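Local coordinates for protein scribble homolog (Homo sapiens, PDB 6EEY) that probably acts as a cell-polarity scaffold, its fourth PDZ domain, present here, being of the kind that binds C-terminal peptide ligands such as those of the alpha1D-adrenergic receptor, at residues L7-A12 with L90-C95; E15-S20 with G49-D54. The protein carries 1 engineered substitution. One frame throughout, in Å; residues are numbered along the deposited sequence.

Contact 1 (L7-A12 with L90-C95); sequences LCIQKA and LTVLVC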
loop_
_atom_site.group_PDB
_atom_site.type_symbol
_atom_site.label_atom_id
_atom_site.label_comp_id
_atom_site.label_asym_id
_atom_site.label_seq_id
_atom_site.Cartn_x
_atom_site.Cartn_y
_atom_site.Cartn_z
ATOM N N LEU A 7 -7.786 7.634 1.293
ATOM C CA LEU A 7 -8.993 6.836 1.207
ATOM C C LEU A 7 -9.149 6.037 2.484
ATOM O O LEU A 7 -8.182 5.442 2.971
ATOM C CB LEU A 7 -8.924 5.834 0.074
ATOM C CG LEU A 7 -8.732 6.388 -1.334
ATOM C CD1 LEU A 7 -9.055 5.329 -2.385
ATOM C CD2 LEU A 7 -9.505 7.666 -1.595
ATOM N N CYS A 8 -10.357 6.031 3.014
ATOM C CA CYS A 8 -10.711 5.220 4.165
ATOM C C CYS A 8 -11.573 4.080 3.670
ATOM O O CYS A 8 -12.626 4.313 3.085
ATOM C CB CYS A 8 -11.455 6.044 5.205
ATOM S SG CYS A 8 -11.917 5.133 6.680
ATOM N N ILE A 9 -11.097 2.857 3.852
ATOM C CA ILE A 9 -11.699 1.675 3.256
ATOM C C ILE A 9 -12.232 0.785 4.358
ATOM O O ILE A 9 -11.512 0.444 5.295
ATOM C CB ILE A 9 -10.692 0.949 2.350
ATOM C CG1 ILE A 9 -10.329 1.893 1.195
ATOM C CG2 ILE A 9 -11.254 -0.349 1.845
ATOM C CD1 ILE A 9 -9.128 1.449 0.408
ATOM N N GLN A 10 -13.498 0.415 4.256
ATOM C CA GLN A 10 -14.079 -0.476 5.244
ATOM C C GLN A 10 -13.529 -1.881 5.080
ATOM O O GLN A 10 -13.235 -2.324 3.970
ATOM C CB GLN A 10 -15.591 -0.482 5.101
ATOM C CG GLN A 10 -16.215 0.874 5.393
ATOM C CD GLN A 10 -17.722 0.813 5.613
ATOM O OE1 GLN A 10 -18.286 -0.247 5.896
ATOM N NE2 GLN A 10 -18.380 1.958 5.494
ATOM N N LYS A 11 -13.412 -2.597 6.188
ATOM C CA LYS A 11 -12.987 -3.984 6.131
ATOM C C LYS A 11 -13.515 -4.690 7.368
ATOM O O LYS A 11 -13.917 -4.056 8.348
ATOM C CB LYS A 11 -11.465 -4.107 6.060
ATOM C CG LYS A 11 -10.713 -3.620 7.277
ATOM C CD LYS A 11 -9.218 -3.683 7.022
ATOM C CE LYS A 11 -8.387 -3.450 8.262
ATOM N NZ LYS A 11 -8.624 -4.530 9.263
ATOM N N ALA A 12 -13.502 -6.013 7.330
ATOM C CA ALA A 12 -13.820 -6.760 8.538
ATOM C C ALA A 12 -12.664 -6.570 9.523
ATOM O O ALA A 12 -11.522 -6.362 9.121
ATOM C CB ALA A 12 -14.048 -8.229 8.221
ATOM N N LEU A 90 -9.398 0.885 7.186
ATOM C CA LEU A 90 -7.970 1.071 7.015
ATOM C C LEU A 90 -7.814 2.236 6.059
ATOM O O LEU A 90 -8.559 2.350 5.084
ATOM C CB LEU A 90 -7.336 -0.215 6.501
ATOM C CG LEU A 90 -5.814 -0.152 6.367
ATOM C CD1 LEU A 90 -5.195 -1.475 6.776
ATOM C CD2 LEU A 90 -5.424 0.208 4.940
ATOM N N THR A 91 -6.852 3.099 6.318
ATOM C CA THR A 91 -6.660 4.288 5.497
ATOM C C THR A 91 -5.380 4.159 4.690
ATOM O O THR A 91 -4.365 3.661 5.185
ATOM C CB THR A 91 -6.632 5.533 6.385
ATOM O OG1 THR A 91 -7.907 5.679 7.035
ATOM C CG2 THR A 91 -6.309 6.786 5.604
ATOM N N VAL A 92 -5.437 4.595 3.448
ATOM C CA VAL A 92 -4.255 4.628 2.606
ATOM C C VAL A 92 -4.110 6.017 2.022
ATOM O O VAL A 92 -5.101 6.709 1.751
ATOM C CB VAL A 92 -4.281 3.577 1.476
ATOM C CG1 VAL A 92 -4.229 2.169 2.072
ATOM C CG2 VAL A 92 -5.497 3.750 0.583
ATOM N N LEU A 93 -2.878 6.399 1.775
ATOM C CA LEU A 93 -2.545 7.629 1.063
ATOM C C LEU A 93 -1.915 7.215 -0.249
ATOM O O LEU A 93 -0.873 6.548 -0.248
ATOM C CB LEU A 93 -1.562 8.467 1.875
ATOM C CG LEU A 93 -1.291 9.877 1.359
ATOM C CD1 LEU A 93 -2.536 10.751 1.502
ATOM C CD2 LEU A 93 -0.124 10.513 2.080
ATOM N N VAL A 94 -2.557 7.563 -1.356
ATOM C CA VAL A 94 -2.163 7.063 -2.652
ATOM C C VAL A 94 -2.106 8.200 -3.654
ATOM O O VAL A 94 -2.622 9.292 -3.429
ATOM C CB VAL A 94 -3.126 5.984 -3.188
ATOM C CG1 VAL A 94 -3.138 4.793 -2.301
ATOM C CG2 VAL A 94 -4.538 6.516 -3.347
ATOM N N CYS A 95 -1.496 7.906 -4.792
ATOM C CA CYS A 95 -1.627 8.764 -5.958
ATOM C C CYS A 95 -1.384 7.987 -7.253
ATOM O O CYS A 95 -0.948 6.835 -7.264
ATOM C CB CYS A 95 -0.665 9.941 -5.845
ATOM S SG CYS A 95 1.017 9.420 -5.999
ATOM O OXT CYS A 95 -1.645 8.520 -8.343
#
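Leu7 pairs antiparallel with Val92 and Ile9 with Leu90. Both are hydrogen-bonded pairs: Leu7 N to Val92 O, Val92 N to Leu7 O, Ile9 N to Leu90 O and Leu90 N to Ile9 O are each 2.9 Å. Between them Cys8 and Thr91 form a non-hydrogen-bonded pair, with Thr91 OG1 4.0 Å from Cys8 CB on the face opposite Leu7, Ile9, Leu90 and Val92. The carbonyl O of Leu7 also takes a CA-H contact from Thr91 CA at 3.2 Å. Strands 5-10 and 89-94 are the terminal strands of the PDZ fold, so the pairing joins the domain's two ends.

Past these pairs, Lys11 CB packs on Ala50 CB of helix 50-54. CG lies between the backbone N and the carbonyl carbon (chi1 65°), and the chain runs on extended to CE. Lys11 CD passes Leu90 CB at 4.0 Å, and CE comes to 3.8 Å from the same atom and meets Leu90 CD1. A bend at chi4 (64°) then turns NZ to the carbonyl oxygens of Glu15, Ser85 and Gly87; its bond to Ala12 O is weak. The ammonium is thus gripped by carbonyl oxygens, while its buried methylene chain gives Leu90 an apolar surface.

Contact 2 (E15-S20 with G49-D54); sequences EGLGIS and GAAGRD. Engineered in segment 15-20: Gly16 (natural residue Arg).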
loop_
_atom_site.group_PDB
_atom_site.type_symbol
_atom_site.label_atom_id
_atom_site.label_comp_id
_atom_site.label_asym_id
_atom_site.label_seq_id
_atom_site.Cartn_x
_atom_site.Cartn_y
_atom_site.Cartn_z
ATOM N N GLU A 15 -9.505 -8.555 9.019
ATOM C CA GLU A 15 -9.140 -8.745 7.623
ATOM C C GLU A 15 -8.075 -7.742 7.208
ATOM O O GLU A 15 -8.009 -6.638 7.734
ATOM C CB GLU A 15 -10.417 -8.483 6.818
ATOM C CG GLU A 15 -10.356 -8.719 5.359
ATOM C CD GLU A 15 -11.582 -8.205 4.598
ATOM O OE1 GLU A 15 -12.481 -7.520 5.146
ATOM O OE2 GLU A 15 -11.626 -8.528 3.407
ATOM N N GLY A 16 -7.256 -8.109 6.229
ATOM C CA GLY A 16 -6.338 -7.168 5.624
ATOM C C GLY A 16 -7.002 -6.367 4.517
ATOM O O GLY A 16 -8.161 -6.567 4.168
ATOM N N LEU A 17 -6.240 -5.451 3.927
ATOM C CA LEU A 17 -6.808 -4.637 2.864
ATOM C C LEU A 17 -7.063 -5.447 1.603
ATOM O O LEU A 17 -7.917 -5.063 0.803
ATOM C CB LEU A 17 -5.889 -3.458 2.571
ATOM C CG LEU A 17 -6.442 -2.470 1.546
ATOM C CD1 LEU A 17 -7.761 -1.852 1.966
ATOM C CD2 LEU A 17 -5.420 -1.377 1.330
ATOM N N GLY A 18 -6.363 -6.551 1.403
ATOM C CA GLY A 18 -6.570 -7.344 0.216
ATOM C C GLY A 18 -5.890 -6.819 -1.025
ATOM O O GLY A 18 -6.437 -6.937 -2.117
ATOM N N ILE A 19 -4.710 -6.229 -0.886
ATOM C CA ILE A 19 -3.913 -5.811 -2.028
ATOM C C ILE A 19 -2.546 -6.445 -1.927
ATOM O O ILE A 19 -2.088 -6.827 -0.855
ATOM C CB ILE A 19 -3.774 -4.291 -2.159
ATOM C CG1 ILE A 19 -3.038 -3.680 -0.971
ATOM C CG2 ILE A 19 -5.138 -3.671 -2.328
ATOM C CD1 ILE A 19 -2.653 -2.232 -1.191
ATOM N N SER A 20 -1.891 -6.565 -3.068
ATOM C CA SER A 20 -0.485 -6.913 -3.134
ATOM C C SER A 20 0.284 -5.663 -3.512
ATOM O O SER A 20 -0.215 -4.805 -4.237
ATOM C CB SER A 20 -0.230 -7.979 -4.184
ATOM O OG SER A 20 -1.202 -8.997 -4.080
ATOM N N GLY A 49 -11.397 -9.119 -1.626
ATOM C CA GLY A 49 -10.856 -8.427 -0.479
ATOM C C GLY A 49 -11.427 -7.031 -0.317
ATOM O O GLY A 49 -12.206 -6.535 -1.123
ATOM N N ALA A 50 -11.009 -6.364 0.749
ATOM C CA ALA A 50 -11.648 -5.107 1.123
ATOM C C ALA A 50 -11.451 -4.033 0.065
ATOM O O ALA A 50 -12.386 -3.293 -0.260
ATOM C CB ALA A 50 -11.136 -4.652 2.490
ATOM N N ALA A 51 -10.247 -3.926 -0.486
ATOM C CA ALA A 51 -10.005 -2.931 -1.519
ATOM C C ALA A 51 -10.831 -3.217 -2.760
ATOM O O ALA A 51 -11.346 -2.295 -3.395
ATOM C CB ALA A 51 -8.518 -2.914 -1.865
ATOM N N GLY A 52 -10.956 -4.488 -3.113
ATOM C CA GLY A 52 -11.765 -4.855 -4.260
ATOM C C GLY A 52 -13.224 -4.520 -4.056
ATOM O O GLY A 52 -13.877 -3.976 -4.950
ATOM N N ARG A 53 -13.751 -4.818 -2.869
ATOM C CA ARG A 53 -15.151 -4.541 -2.576
ATOM C C ARG A 53 -15.436 -3.052 -2.608
ATOM O O ARG A 53 -16.501 -2.620 -3.065
ATOM C CB ARG A 53 -15.521 -5.101 -1.201
ATOM C CG ARG A 53 -15.386 -6.595 -1.099
ATOM C CD ARG A 53 -16.022 -7.120 0.148
ATOM N NE ARG A 53 -15.527 -6.539 1.382
ATOM C CZ ARG A 53 -14.553 -7.038 2.133
ATOM N NH1 ARG A 53 -14.240 -6.422 3.244
ATOM N NH2 ARG A 53 -13.895 -8.124 1.767
ATOM N N ASP A 54 -14.504 -2.243 -2.106
ATOM C CA ASP A 54 -14.666 -0.794 -2.097
ATOM C C ASP A 54 -14.656 -0.238 -3.515
ATOM O O ASP A 54 -15.383 0.715 -3.820
ATOM C CB ASP A 54 -13.557 -0.221 -1.215
ATOM C CG ASP A 54 -13.435 1.280 -1.296
ATOM O OD1 ASP A 54 -12.774 1.770 -2.228
ATOM O OD2 ASP A 54 -13.987 1.971 -0.415
HETATM O O HOH W 1 -9.312 -8.177 2.330
HETATM O O HOH W 2 -9.144 -6.392 -2.194
#
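Glu15 and Arg53 meet because the glutamate swings CG opposite its own nitrogen (chi1 -175°) and stays extended, while the arginine bends back at chi3 (-56°). The guanidinium grips the carboxylate end-on. Arg53 NH1 bonds Glu15 OE1 and Arg53 NH2 bonds Glu15 OE2, both at 2.8 Å, and each oxygen uses its syn lone pair. The two planes are 24° apart, nearly coplanar. Ala50 CA lies over one guanidinium face. Water 1 bridges Glu15 OE2, Gly16 O and Ala50 N; Gly16 is engineered, an arginine in nature.

The Leu17-Gly18-Ile19 turn corresponds to the carboxylate-binding loop of PDZ domains. It leads into strand 19-23, which usually lines one side of the peptide groove. Leu17 O accepts a hydrogen bond from Ala51 N of helix 50-54 at 2.9 Å. Gly49 is the helix N-cap. A CB on Gly18 would clash with Gly49 CA. Ala51 CB lies 4.0 Å from Leu17 CG. Ile19 CG2 packs tightly on Ala51 CB, at 3.5 Å. With an alanine in place of Glu15, Arg53 is likely to lose its charge mate and water 1 one acceptor. Glu15 OE1 also accepts a bond from Ala12 N, and Arg53 NH2 bonds Thr48 O. Water 2 links Gly18 O to Gly52 N.

How the contacts relate
Both contacts are partly buried, and both reach one sheet, which holds strands 5-10, 89-94 and 19-23. Helix 50-54 is a segment of contact 2 alone. Contact 1 joins the strands near the two chain ends by regular backbone pairing. Contact 2 sets a loop and the start of strand 19-23 against the short helix. It relies on a direct backbone bond, bridging waters and an ionic pair at its outer side. Contact 2 is nested along the chain inside the loop that contact 1 closes. The two meet in an apolar patch: Ile9 CG2 packs on Leu17 CD1 at 3.8 Å. Buried Ile9, Leu17 and Ala51 all pack on Leu57. Exposed Cys8 and Arg53 lie at the surface.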